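Local coordinates for uncharacterized protein AF_1796 (Archaeoglobus fulgidus, PDB 1VIM) that is of unknown function but belongs to the PHI subfamily of the SIS family, and so probably binds a sugar phosphate or similar carbohydrate derivative and may isomerise it, at residues 86-90 with 112-117; 105-110 with 129-133; 118-124 with 134-140. One frame throughout, in Å; residues are numbered along the deposited sequence.

Interaction 1 of 3, residues 86-90 with 112-117; sequences RITDQ and AKDIGS. With FMT (formic acid), chain G.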
ATOM      1  N   ARG A  86     -17.018   7.218  -0.092  1.00  8.58           N
ATOM      2  CA  ARG A  86     -18.187   6.368   0.102  1.00  9.27           C
ATOM      3  C   ARG A  86     -18.701   5.764  -1.210  1.00  9.19           C
ATOM      4  O   ARG A  86     -19.001   6.487  -2.170  1.00 10.03           O
ATOM      5  CB  ARG A  86     -19.291   7.256   0.709  1.00 11.73           C
ATOM      6  CG  ARG A  86     -20.584   6.543   0.899  1.00 14.28           C
ATOM      7  CD  ARG A  86     -21.723   7.451   1.368  1.00 16.75           C
ATOM      8  NE  ARG A  86     -21.526   7.856   2.758  1.00 18.20           N
ATOM      9  CZ  ARG A  86     -21.912   7.140   3.815  1.00 19.02           C
ATOM     10  NH1 ARG A  86     -22.505   5.968   3.663  1.00 19.69           N
ATOM     11  NH2 ARG A  86     -21.678   7.596   5.038  1.00 19.24           N
ATOM     12  N   ILE A  87     -18.854   4.455  -1.249  1.00  8.83           N
ATOM     13  CA  ILE A  87     -19.520   3.844  -2.401  1.00  8.71           C
ATOM     14  C   ILE A  87     -21.053   4.047  -2.296  1.00 10.07           C
ATOM     15  O   ILE A  87     -21.617   4.077  -1.196  1.00 10.49           O
ATOM     16  CB  ILE A  87     -19.146   2.346  -2.521  1.00  8.71           C
ATOM     17  CG1 ILE A  87     -19.482   1.812  -3.924  1.00 10.02           C
ATOM     18  CG2 ILE A  87     -19.807   1.517  -1.387  1.00  9.59           C
ATOM     19  CD1 ILE A  87     -18.954   0.390  -4.193  1.00  9.72           C
ATOM     20  N   THR A  88     -21.712   4.201  -3.437  1.00  9.51           N
ATOM     21  CA  THR A  88     -23.142   4.504  -3.446  1.00  9.03           C
ATOM     22  C   THR A  88     -23.882   3.594  -4.408  1.00  9.40           C
ATOM     23  O   THR A  88     -23.274   2.857  -5.198  1.00  9.33           O
ATOM     24  CB  THR A  88     -23.402   5.972  -3.908  1.00 10.33           C
ATOM     25  OG1 THR A  88     -23.144   6.090  -5.321  1.00 10.21           O
ATOM     26  CG2 THR A  88     -22.522   6.970  -3.156  1.00 11.12           C
ATOM     27  N   ASP A  89     -25.209   3.735  -4.407  1.00  9.81           N
ATOM     28  CA  ASP A  89     -26.060   2.947  -5.290  1.00 10.00           C
ATOM     29  C   ASP A  89     -25.993   3.351  -6.781  1.00 10.07           C
ATOM     30  O   ASP A  89     -26.700   2.738  -7.602  1.00 13.56           O
ATOM     31  CB  ASP A  89     -27.507   2.904  -4.763  1.00 10.85           C
ATOM     32  CG  ASP A  89     -28.195   4.252  -4.758  1.00 13.08           C
ATOM     33  OD1 ASP A  89     -27.721   5.206  -5.412  1.00 14.20           O
ATOM     34  OD2 ASP A  89     -29.268   4.410  -4.113  1.00 14.13           O
ATOM     35  N   GLN A  90     -25.161   4.332  -7.141  1.00  9.76           N
ATOM     36  CA  GLN A  90     -24.932   4.645  -8.548  1.00  9.57           C
ATOM     37  C   GLN A  90     -23.606   4.103  -9.066  1.00  8.86           C
ATOM     38  O   GLN A  90     -23.257   4.327 -10.237  1.00  9.16           O
ATOM     39  CB  GLN A  90     -24.947   6.151  -8.768  1.00  9.17           C
ATOM     40  CG  GLN A  90     -26.303   6.784  -8.453  1.00 10.41           C
ATOM     41  CD  GLN A  90     -26.434   8.144  -9.088  1.00 10.88           C
ATOM     42  OE1 GLN A  90     -25.441   8.766  -9.468  1.00 11.95           O
ATOM     43  NE2 GLN A  90     -27.676   8.593  -9.253  1.00 11.45           N
ATOM     44  N   ALA A 112     -21.413  -3.874  -0.436  1.00  9.58           N
ATOM     45  CA  ALA A 112     -21.684  -3.023  -1.584  1.00  9.71           C
ATOM     46  C   ALA A 112     -23.062  -3.279  -2.206  1.00  9.69           C
ATOM     47  O   ALA A 112     -23.779  -2.317  -2.544  1.00 10.07           O
ATOM     48  CB  ALA A 112     -20.578  -3.207  -2.623  1.00 10.00           C
ATOM     49  N   LYS A 113     -23.433  -4.556  -2.325  1.00 10.81           N
ATOM     50  CA  LYS A 113     -24.740  -4.941  -2.854  1.00 12.38           C
ATOM     51  C   LYS A 113     -25.851  -4.424  -1.943  1.00 12.84           C
ATOM     52  O   LYS A 113     -26.881  -3.913  -2.426  1.00 14.23           O
ATOM     53  CB  LYS A 113     -24.837  -6.462  -3.005  1.00 13.10           C
ATOM     54  CG  LYS A 113     -24.096  -7.073  -4.206  1.00 16.52           C
ATOM     55  CD  LYS A 113     -24.493  -6.477  -5.567  1.00 19.69           C
ATOM     56  CE  LYS A 113     -25.956  -6.759  -5.953  1.00 22.35           C
ATOM     57  NZ  LYS A 113     -26.387  -6.075  -7.231  1.00 27.72           N
ATOM     58  N   ASP A 114     -25.643  -4.481  -0.632  1.00 12.18           N
ATOM     59  CA  ASP A 114     -26.646  -3.955   0.313  1.00 13.81           C
ATOM     60  C   ASP A 114     -26.820  -2.438   0.217  1.00 13.60           C
ATOM     61  O   ASP A 114     -27.926  -1.913   0.353  1.00 15.66           O
ATOM     62  CB  ASP A 114     -26.286  -4.340   1.729  1.00 16.17           C
ATOM     63  CG  ASP A 114     -26.496  -5.816   2.007  1.00 20.94           C
ATOM     64  OD1 ASP A 114     -27.176  -6.515   1.224  1.00 23.02           O
ATOM     65  OD2 ASP A 114     -25.992  -6.355   2.993  1.00 26.26           O
ATOM     66  N   ILE A 115     -25.722  -1.724  -0.042  1.00 11.83           N
ATOM     67  CA  ILE A 115     -25.768  -0.280  -0.330  1.00 12.20           C
ATOM     68  C   ILE A 115     -26.502   0.009  -1.644  1.00 12.34           C
ATOM     69  O   ILE A 115     -27.095   1.090  -1.828  1.00 13.70           O
ATOM     70  CB  ILE A 115     -24.324   0.283  -0.343  1.00 11.37           C
ATOM     71  CG1 ILE A 115     -23.811   0.292   1.111  1.00 13.32           C
ATOM     72  CG2 ILE A 115     -24.276   1.658  -1.037  1.00 13.59           C
ATOM     73  CD1 ILE A 115     -22.310   0.514   1.226  1.00 12.51           C
ATOM     74  N   GLY A 116     -26.443  -0.957  -2.557  1.00 11.75           N
ATOM     75  CA  GLY A 116     -27.103  -0.871  -3.840  1.00 11.46           C
ATOM     76  C   GLY A 116     -26.200  -0.664  -5.043  1.00 11.66           C
ATOM     77  O   GLY A 116     -26.680  -0.471  -6.149  1.00 12.89           O
ATOM     78  N   SER A 117     -24.887  -0.676  -4.835  1.00 11.04           N
ATOM     79  CA  SER A 117     -23.962  -0.701  -5.952  1.00 10.57           C
ATOM     80  C   SER A 117     -24.192  -1.916  -6.832  1.00 10.51           C
ATOM     81  O   SER A 117     -24.604  -2.976  -6.350  1.00 12.14           O
ATOM     82  CB  SER A 117     -22.529  -0.711  -5.395  1.00 11.18           C
ATOM     83  OG  SER A 117     -21.511  -0.857  -6.404  0.65 14.75           O
TER
HETATM   84  C   FMT G 188     -16.322   2.634   0.414  1.00 11.02           C
HETATM   85  O1  FMT G 188     -17.409   3.019   0.849  1.00 10.41           O
HETATM   86  O2  FMT G 188     -15.492   1.959   1.044  1.00 10.28           O

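Interaction 2 of 3, residues 105-110 with 129-133; sequences VVNISK and SLAKM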
ATOM      1  N   VAL A 105     -13.252 -10.410  -0.225  1.00 11.02           N
ATOM      2  CA  VAL A 105     -13.881  -9.886  -1.434  1.00 10.63           C
ATOM      3  C   VAL A 105     -15.385 -10.175  -1.409  1.00 10.33           C
ATOM      4  O   VAL A 105     -16.200  -9.298  -1.719  1.00  9.66           O
ATOM      5  CB  VAL A 105     -13.196 -10.463  -2.681  1.00 10.40           C
ATOM      6  CG1 VAL A 105     -13.938 -10.097  -3.972  1.00 11.47           C
ATOM      7  CG2 VAL A 105     -11.747  -9.997  -2.740  1.00 12.81           C
ATOM      8  N   VAL A 106     -15.764 -11.376  -0.977  1.00 10.11           N
ATOM      9  CA  VAL A 106     -17.184 -11.693  -0.833  1.00  9.42           C
ATOM     10  C   VAL A 106     -17.861 -10.794   0.209  1.00 10.31           C
ATOM     11  O   VAL A 106     -18.943 -10.242  -0.039  1.00 10.24           O
ATOM     12  CB  VAL A 106     -17.344 -13.183  -0.488  1.00 10.11           C
ATOM     13  CG1 VAL A 106     -18.766 -13.522  -0.020  1.00 12.70           C
ATOM     14  CG2 VAL A 106     -16.973 -14.051  -1.711  1.00 12.00           C
ATOM     15  N   ASN A 107     -17.211 -10.608   1.359  1.00  9.22           N
ATOM     16  CA  ASN A 107     -17.824  -9.801   2.418  1.00 11.40           C
ATOM     17  C   ASN A 107     -18.005  -8.338   1.982  1.00 11.54           C
ATOM     18  O   ASN A 107     -19.070  -7.735   2.212  1.00 11.93           O
ATOM     19  CB  ASN A 107     -17.004  -9.887   3.708  1.00 12.64           C
ATOM     20  CG  ASN A 107     -17.083 -11.257   4.359  1.00 14.66           C
ATOM     21  OD1 ASN A 107     -17.943 -12.078   4.017  1.00 16.82           O
ATOM     22  ND2 ASN A 107     -16.190 -11.496   5.325  1.00 16.61           N
ATOM     23  N   ILE A 108     -16.976  -7.768   1.358  1.00 11.04           N
ATOM     24  CA  ILE A 108     -17.046  -6.390   0.870  1.00 11.15           C
ATOM     25  C   ILE A 108     -18.112  -6.271  -0.215  1.00 10.27           C
ATOM     26  O   ILE A 108     -18.882  -5.296  -0.224  1.00 10.31           O
ATOM     27  CB  ILE A 108     -15.679  -5.968   0.290  1.00 12.65           C
ATOM     28  CG1 ILE A 108     -14.653  -5.748   1.409  1.00 15.07           C
ATOM     29  CG2 ILE A 108     -15.803  -4.750  -0.623  1.00 13.50           C
ATOM     30  CD1 ILE A 108     -14.856  -4.540   2.279  1.00 18.19           C
ATOM     31  N   SER A 109     -18.198  -7.269  -1.099  1.00  9.73           N
ATOM     32  CA  SER A 109     -19.151  -7.208  -2.200  1.00 10.12           C
ATOM     33  C   SER A 109     -20.568  -7.315  -1.687  1.00 10.69           C
ATOM     34  O   SER A 109     -21.450  -6.629  -2.206  1.00 11.54           O
ATOM     35  CB  SER A 109     -18.877  -8.306  -3.227  1.00 10.64           C
ATOM     36  OG  SER A 109     -17.604  -8.124  -3.799  1.00 11.11           O
ATOM     37  N   LYS A 110     -20.798  -8.129  -0.653  1.00 11.21           N
ATOM     38  CA  LYS A 110     -22.128  -8.175  -0.035  1.00 12.50           C
ATOM     39  C   LYS A 110     -22.507  -6.811   0.552  1.00 12.64           C
ATOM     40  O   LYS A 110     -23.647  -6.347   0.382  1.00 13.21           O
ATOM     41  CB  LYS A 110     -22.178  -9.261   1.047  1.00 14.40           C
ATOM     42  CG  LYS A 110     -23.574  -9.442   1.741  1.00 17.71           C
ATOM     43  CD  LYS A 110     -24.711  -9.737   0.757  1.00 21.99           C
ATOM     44  CE  LYS A 110     -25.989 -10.226   1.497  1.00 24.38           C
ATOM     45  NZ  LYS A 110     -26.593  -9.176   2.353  1.00 27.16           N
ATOM     46  N   SER A 129     -19.951 -17.916  -4.675  1.00 13.83           N
ATOM     47  CA  SER A 129     -20.589 -16.898  -3.850  1.00 14.34           C
ATOM     48  C   SER A 129     -20.529 -15.502  -4.518  1.00 13.46           C
ATOM     49  O   SER A 129     -21.511 -14.758  -4.510  1.00 14.17           O
ATOM     50  CB  SER A 129     -19.928 -16.842  -2.467  1.00 15.16           C
ATOM     51  OG  SER A 129     -20.087 -18.082  -1.764  1.00 18.09           O
ATOM     52  N   LEU A 130     -19.368 -15.122  -5.052  1.00 12.84           N
ATOM     53  CA  LEU A 130     -19.244 -13.809  -5.648  1.00 12.26           C
ATOM     54  C   LEU A 130     -20.114 -13.690  -6.890  1.00 12.92           C
ATOM     55  O   LEU A 130     -20.805 -12.675  -7.070  1.00 13.26           O
ATOM     56  CB  LEU A 130     -17.772 -13.566  -5.967  1.00 11.35           C
ATOM     57  CG  LEU A 130     -17.475 -12.151  -6.450  1.00 10.66           C
ATOM     58  CD1 LEU A 130     -17.746 -11.172  -5.303  1.00 12.28           C
ATOM     59  CD2 LEU A 130     -16.072 -12.021  -6.962  1.00 11.65           C
ATOM     60  N   ALA A 131     -20.087 -14.716  -7.741  1.00 12.73           N
ATOM     61  CA  ALA A 131     -20.862 -14.703  -8.985  1.00 12.93           C
ATOM     62  C   ALA A 131     -22.355 -14.618  -8.721  1.00 14.11           C
ATOM     63  O   ALA A 131     -23.064 -13.887  -9.416  1.00 14.51           O
ATOM     64  CB  ALA A 131     -20.530 -15.906  -9.828  1.00 13.84           C
ATOM     65  N   LYS A 132     -22.836 -15.335  -7.700  1.00 14.90           N
ATOM     66  CA  LYS A 132     -24.271 -15.312  -7.400  1.00 16.31           C
ATOM     67  C   LYS A 132     -24.792 -13.945  -7.020  1.00 16.93           C
ATOM     68  O   LYS A 132     -25.969 -13.661  -7.224  1.00 17.98           O
ATOM     69  CB  LYS A 132     -24.643 -16.355  -6.334  1.00 18.48           C
ATOM     70  CG  LYS A 132     -24.465 -17.786  -6.813  1.00 22.64           C
ATOM     71  CD  LYS A 132     -24.942 -18.790  -5.778  1.00 26.77           C
ATOM     72  CE  LYS A 132     -23.986 -18.901  -4.621  1.00 29.19           C
ATOM     73  NZ  LYS A 132     -24.483 -19.892  -3.615  1.00 31.16           N
ATOM     74  N   MET A 133     -23.929 -13.085  -6.477  1.00 15.66           N
ATOM     75  CA  MET A 133     -24.290 -11.721  -6.117  1.00 16.35           C
ATOM     76  C   MET A 133     -24.182 -10.728  -7.274  1.00 14.95           C
ATOM     77  O   MET A 133     -24.658  -9.599  -7.159  1.00 15.84           O
ATOM     78  CB  MET A 133     -23.351 -11.214  -5.006  1.00 17.40           C
ATOM     79  CG  MET A 133     -23.703 -11.727  -3.624  1.00 19.41           C
ATOM     80  SD  MET A 133     -22.703 -10.926  -2.351  1.00 21.83           S
ATOM     81  CE  MET A 133     -21.174 -11.652  -2.672  1.00 20.02           C
TER

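Interaction 3 of 3, residues 118-124 with 134-140; sequences KLVAVTG and ADVVMVV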
ATOM      1  N   LYS A 118     -23.873  -1.784  -8.112  1.00 10.60           N
ATOM      2  CA  LYS A 118     -23.813  -2.952  -8.981  1.00 11.77           C
ATOM      3  C   LYS A 118     -22.463  -3.663  -8.807  1.00 10.88           C
ATOM      4  O   LYS A 118     -21.505  -3.078  -8.274  1.00 10.78           O
ATOM      5  CB  LYS A 118     -24.065  -2.558 -10.443  1.00 12.03           C
ATOM      6  CG  LYS A 118     -25.538  -2.101 -10.651  1.00 13.18           C
ATOM      7  CD  LYS A 118     -25.844  -1.783 -12.073  1.00 15.20           C
ATOM      8  CE  LYS A 118     -27.267  -1.265 -12.195  1.00 16.72           C
ATOM      9  NZ  LYS A 118     -27.587  -1.084 -13.647  1.00 20.80           N
ATOM     10  N   LEU A 119     -22.385  -4.910  -9.269  1.00 10.53           N
ATOM     11  CA  LEU A 119     -21.205  -5.738  -9.067  1.00  9.16           C
ATOM     12  C   LEU A 119     -20.890  -6.520 -10.330  1.00  9.87           C
ATOM     13  O   LEU A 119     -21.775  -7.169 -10.909  1.00 10.01           O
ATOM     14  CB  LEU A 119     -21.442  -6.705  -7.897  1.00 11.02           C
ATOM     15  CG  LEU A 119     -20.389  -7.785  -7.618  1.00 11.09           C
ATOM     16  CD1 LEU A 119     -19.040  -7.173  -7.168  1.00 12.49           C
ATOM     17  CD2 LEU A 119     -20.889  -8.791  -6.550  1.00 13.79           C
ATOM     18  N   VAL A 120     -19.644  -6.409 -10.774  1.00  9.22           N
ATOM     19  CA  VAL A 120     -19.085  -7.267 -11.796  1.00  9.38           C
ATOM     20  C   VAL A 120     -18.136  -8.216 -11.111  1.00  9.49           C
ATOM     21  O   VAL A 120     -17.206  -7.775 -10.421  1.00 10.98           O
ATOM     22  CB  VAL A 120     -18.315  -6.483 -12.873  1.00 10.04           C
ATOM     23  CG1 VAL A 120     -17.686  -7.426 -13.879  1.00 11.34           C
ATOM     24  CG2 VAL A 120     -19.203  -5.445 -13.542  1.00 11.69           C
ATOM     25  N   ALA A 121     -18.341  -9.518 -11.317  1.00  9.42           N
ATOM     26  CA  ALA A 121     -17.437 -10.525 -10.769  1.00 10.03           C
ATOM     27  C   ALA A 121     -16.538 -11.024 -11.874  1.00 10.44           C
ATOM     28  O   ALA A 121     -17.025 -11.534 -12.868  1.00 12.13           O
ATOM     29  CB  ALA A 121     -18.228 -11.681 -10.132  1.00 10.28           C
ATOM     30  N   VAL A 122     -15.225 -10.880 -11.694  1.00  9.28           N
ATOM     31  CA  VAL A 122     -14.232 -11.464 -12.596  1.00  9.62           C
ATOM     32  C   VAL A 122     -13.703 -12.692 -11.870  1.00  9.62           C
ATOM     33  O   VAL A 122     -12.959 -12.570 -10.890  1.00  9.62           O
ATOM     34  CB  VAL A 122     -13.091 -10.488 -12.937  1.00  9.47           C
ATOM     35  CG1 VAL A 122     -12.089 -11.158 -13.862  1.00 11.13           C
ATOM     36  CG2 VAL A 122     -13.641  -9.202 -13.548  1.00 10.28           C
ATOM     37  N   THR A 123     -14.107 -13.856 -12.354  1.00 10.33           N
ATOM     38  CA  THR A 123     -13.944 -15.094 -11.595  1.00 10.62           C
ATOM     39  C   THR A 123     -13.874 -16.294 -12.516  1.00 11.26           C
ATOM     40  O   THR A 123     -14.354 -16.227 -13.651  1.00 11.91           O
ATOM     41  CB  THR A 123     -15.118 -15.238 -10.558  1.00 11.01           C
ATOM     42  OG1 THR A 123     -14.970 -16.440  -9.776  1.00 12.49           O
ATOM     43  CG2 THR A 123     -16.500 -15.373 -11.237  1.00 12.31           C
ATOM     44  N   GLY A 124     -13.307 -17.398 -12.019  1.00 11.79           N
ATOM     45  CA  GLY A 124     -13.283 -18.629 -12.779  1.00 13.18           C
ATOM     46  C   GLY A 124     -14.495 -19.503 -12.512  1.00 14.79           C
ATOM     47  O   GLY A 124     -14.667 -20.524 -13.185  1.00 17.55           O
ATOM     48  N   ALA A 134     -23.561 -11.136  -8.371  1.00 13.21           N
ATOM     49  CA  ALA A 134     -23.092 -10.175  -9.367  1.00 12.38           C
ATOM     50  C   ALA A 134     -24.147  -9.838 -10.384  1.00 13.09           C
ATOM     51  O   ALA A 134     -24.961 -10.680 -10.758  1.00 14.99           O
ATOM     52  CB  ALA A 134     -21.891 -10.730 -10.083  1.00 12.36           C
ATOM     53  N   ASP A 135     -24.118  -8.601 -10.848  1.00 11.50           N
ATOM     54  CA  ASP A 135     -24.942  -8.214 -11.978  1.00 12.38           C
ATOM     55  C   ASP A 135     -24.412  -8.749 -13.292  1.00 12.88           C
ATOM     56  O   ASP A 135     -25.202  -9.054 -14.215  1.00 15.99           O
ATOM     57  CB  ASP A 135     -25.056  -6.691 -12.007  1.00 13.39           C
ATOM     58  CG  ASP A 135     -25.737  -6.175 -10.789  1.00 15.33           C
ATOM     59  OD1 ASP A 135     -25.062  -5.840  -9.799  1.00 13.91           O
ATOM     60  OD2 ASP A 135     -26.989  -6.082 -10.710  1.00 19.90           O
ATOM     61  N   VAL A 136     -23.085  -8.846 -13.402  1.00 12.09           N
ATOM     62  CA  VAL A 136     -22.408  -9.381 -14.572  1.00 12.15           C
ATOM     63  C   VAL A 136     -21.334 -10.314 -14.044  1.00 11.30           C
ATOM     64  O   VAL A 136     -20.536  -9.937 -13.161  1.00 12.05           O
ATOM     65  CB  VAL A 136     -21.737  -8.267 -15.421  1.00 13.18           C
ATOM     66  CG1 VAL A 136     -20.899  -8.853 -16.520  1.00 15.88           C
ATOM     67  CG2 VAL A 136     -22.796  -7.322 -16.003  1.00 15.46           C
ATOM     68  N   VAL A 137     -21.348 -11.541 -14.541  1.00 12.10           N
ATOM     69  CA  VAL A 137     -20.377 -12.561 -14.164  1.00 12.32           C
ATOM     70  C   VAL A 137     -19.463 -12.756 -15.366  1.00 12.77           C
ATOM     71  O   VAL A 137     -19.881 -13.326 -16.387  1.00 13.67           O
ATOM     72  CB  VAL A 137     -21.079 -13.879 -13.788  1.00 12.86           C
ATOM     73  CG1 VAL A 137     -20.063 -14.965 -13.450  1.00 15.65           C
ATOM     74  CG2 VAL A 137     -22.080 -13.634 -12.659  1.00 14.61           C
ATOM     75  N   MET A 138     -18.241 -12.233 -15.264  1.00 12.13           N
ATOM     76  CA  MET A 138     -17.280 -12.300 -16.337  1.00 11.81           C
ATOM     77  C   MET A 138     -16.357 -13.478 -16.077  1.00 11.52           C
ATOM     78  O   MET A 138     -15.466 -13.414 -15.217  1.00 12.51           O
ATOM     79  CB  MET A 138     -16.542 -10.957 -16.427  1.00 12.34           C
ATOM     80  CG  MET A 138     -15.559 -10.830 -17.557  1.00 13.73           C
ATOM     81  SD  MET A 138     -16.385 -10.734 -19.188  1.00 17.87           S
ATOM     82  CE  MET A 138     -15.750 -12.166 -19.916  1.00 19.12           C
ATOM     83  N   VAL A 139     -16.631 -14.591 -16.760  1.00 12.96           N
ATOM     84  CA  VAL A 139     -15.928 -15.826 -16.465  1.00 13.33           C
ATOM     85  C   VAL A 139     -14.605 -15.864 -17.185  1.00 13.06           C
ATOM     86  O   VAL A 139     -14.532 -15.761 -18.408  1.00 14.94           O
ATOM     87  CB  VAL A 139     -16.770 -17.045 -16.840  1.00 14.59           C
ATOM     88  CG1 VAL A 139     -16.004 -18.315 -16.511  1.00 15.93           C
ATOM     89  CG2 VAL A 139     -18.094 -17.010 -16.082  1.00 16.63           C
ATOM     90  N   VAL A 140     -13.545 -15.954 -16.397  1.00 11.47           N
ATOM     91  CA  VAL A 140     -12.191 -16.113 -16.891  1.00 12.87           C
ATOM     92  C   VAL A 140     -11.639 -17.293 -16.130  1.00 14.13           C
ATOM     93  O   VAL A 140     -11.416 -17.201 -14.933  1.00 14.21           O
ATOM     94  CB  VAL A 140     -11.329 -14.835 -16.633  1.00 13.94           C
ATOM     95  CG1 VAL A 140      -9.945 -15.027 -17.146  1.00 15.72           C
ATOM     96  CG2 VAL A 140     -11.991 -13.593 -17.313  1.00 15.72           C
TER

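Interaction 1 of 3, residues 86-90 with 112-117
Ile87 and Ile115 meet through methyl groups, CG2 of the first lying 3.8 Å from CD1 of the second. Ile87 reaches further with its other branch: CG1 stands opposite the backbone N (chi1 -163°) and the chain runs on extended, which carries CD1 over Ser117, whose side chain takes more than one position, and to within 4.2 Å of Ala112 CB. Ile115 uses both of its branches, since its CG2 rests 3.6 Å from Ile87 O and also near the backbone of Thr88. Beyond the isoleucines the two backbones close up. Asp89 CB packs 3.5 Å from Ile115 O, while Asp89 CA makes a CA-H...O contact of 3.6 Å with Gly116 O. Gly116, at positive phi, is the C-prime residue of a Schellman motif that ends helix 103-115; a CB there would clash with Asp89 CB, so glycine suits both the turn and the close approach. The loop 86-90 is shaped by an ST turn, in which Thr88 OG1 accepts from Gln90 N at 3.2 Å. Val194 and Leu195 of the second subunit pack against this corner, and a formate, probably from the crystallisation liquor, bound by their backbone nitrogens also accepts from Ile87 N at 2.9 Å. Apolar branched side chains thus join loop to helix end without direct polar bonds, leaving the backbone N of Ile87 to the formate at the subunit interface.

Interaction 2 of 3, residues 105-110 with 129-133
Met133 has the most surface buried here, and it spends its whole thioether on helix 103-115. The chain is extended as far as SD and then bends (chi3 -71°), which turns the terminal methyl back toward Val106: CE lies 3.7 Å from Val106 O and 4.0 Å from Val106 CG1. Its sulfur settles against the backbone of Lys110, with SD 3.6 Å from Lys110 CA, and the lysine's aliphatic start crosses it at about a right angle. Lys110 NZ turns to a salt bridge with Asp114.

Leu130, one turn earlier, sends its two methyls to different neighbours. CD1 presses on Ser109, 3.4 Å from Ser109 OG, whereas CD2 reaches Val105 CG1 at 4.1 Å. The small hydroxyl of Ser109 can accept such an apolar neighbour because it is already occupied, donating to Val105 O at 2.8 Å. That carbonyl also takes Ser109 N, on the opposite face of its plane.

Val106 divides the work between its beta-branched methyls: CG1 faces the methionine methyl, and CG2 comes within 4.1 Å of Ser129 CB. Segment 129-133 is a short, weakly bonded helix running nearly parallel to 105-110, with 18° between their directions and 9.8 Å between their axes at closest approach. They flank one side of the parallel sheet, where Leu119 touches Ser109, Leu130 and Met133. Dispersion between methyls, sulfur and aliphatic carbon therefore joins the two segments, and the Ser109 hydroxyl at the seam is satisfied within its own helix.

Interaction 3 of 3, residues 118-124 with 134-140
Leu119 is bonded to Asp135 through both of its main-chain polar atoms. Its N donates to Asp135 OD1 at 2.9 Å, meeting the carboxylate on the anti side, while its O accepts from Asp135 N at 2.7 Å and from Val136 N at a longer 3.3 Å, both in the carbonyl plane. With CG placed beside its own backbone N (chi1 -63°), Asp135 can bring its carboxylate round to this strand edge, where a second, charged partner from helix 103-115 also reaches OD1. That double use would probably favour the charged form.

Farther along, the bonds alternate as in a regular parallel pair: Ala121 N to Val136 O at 2.9 Å, Met138 N to Ala121 O at 2.8 Å, then Thr123 N to Met138 O and Val140 N to Thr123 O. The carbonyls of Val136 and Ala121 are met almost end-on.

Val120, Val122 and Val136, beta-branched and well suited to extended backbone, share one face with Met138, and there Val120 CG2 lies 4.2 Å from Val136 CB. On the other face the methyls of Ala121 and Ala134 meet at 3.8 Å, small enough to let Leu130 settle over Ala121. Leu119 lays CD2 over Ala134 CA at 3.8 Å; an alanine here would probably open a gap beside Ala134 and take from Leu130 and Met133 one of their apolar partners.

Strands 118-123 and 136-139 are the ends of a beta-alpha-beta crossover through helix 129-133, which covers the Ala121 face. Helix 34-46 packs on Val120 and Val136, and Phe169 of helix 160-181 on Met138. Strand 136-139 is outermost within this chain; strand 118-123 pairs on its other edge with strand 92-96.

The three contacts belong to one alpha/beta SIS domain. Interactions 1 and 2 share helix 103-115, the first at its C-terminal end and the second farther back, with centres about 13 Å apart. Strand 118-123 follows that helix directly and opens interaction 3, whose centre lies about 10 Å from that of interaction 2 and about 16 Å from that of interaction 1. Along the chain interaction 1 closes before interaction 3 begins, whereas interaction 2 interlocks with both. Lys113 ties interactions 1 and 3 together: its NZ forms a salt bridge with Asp135 OD1 at 2.9 Å. The contacts thus run from the sheet, through the helices on it, to a loop at the second subunit.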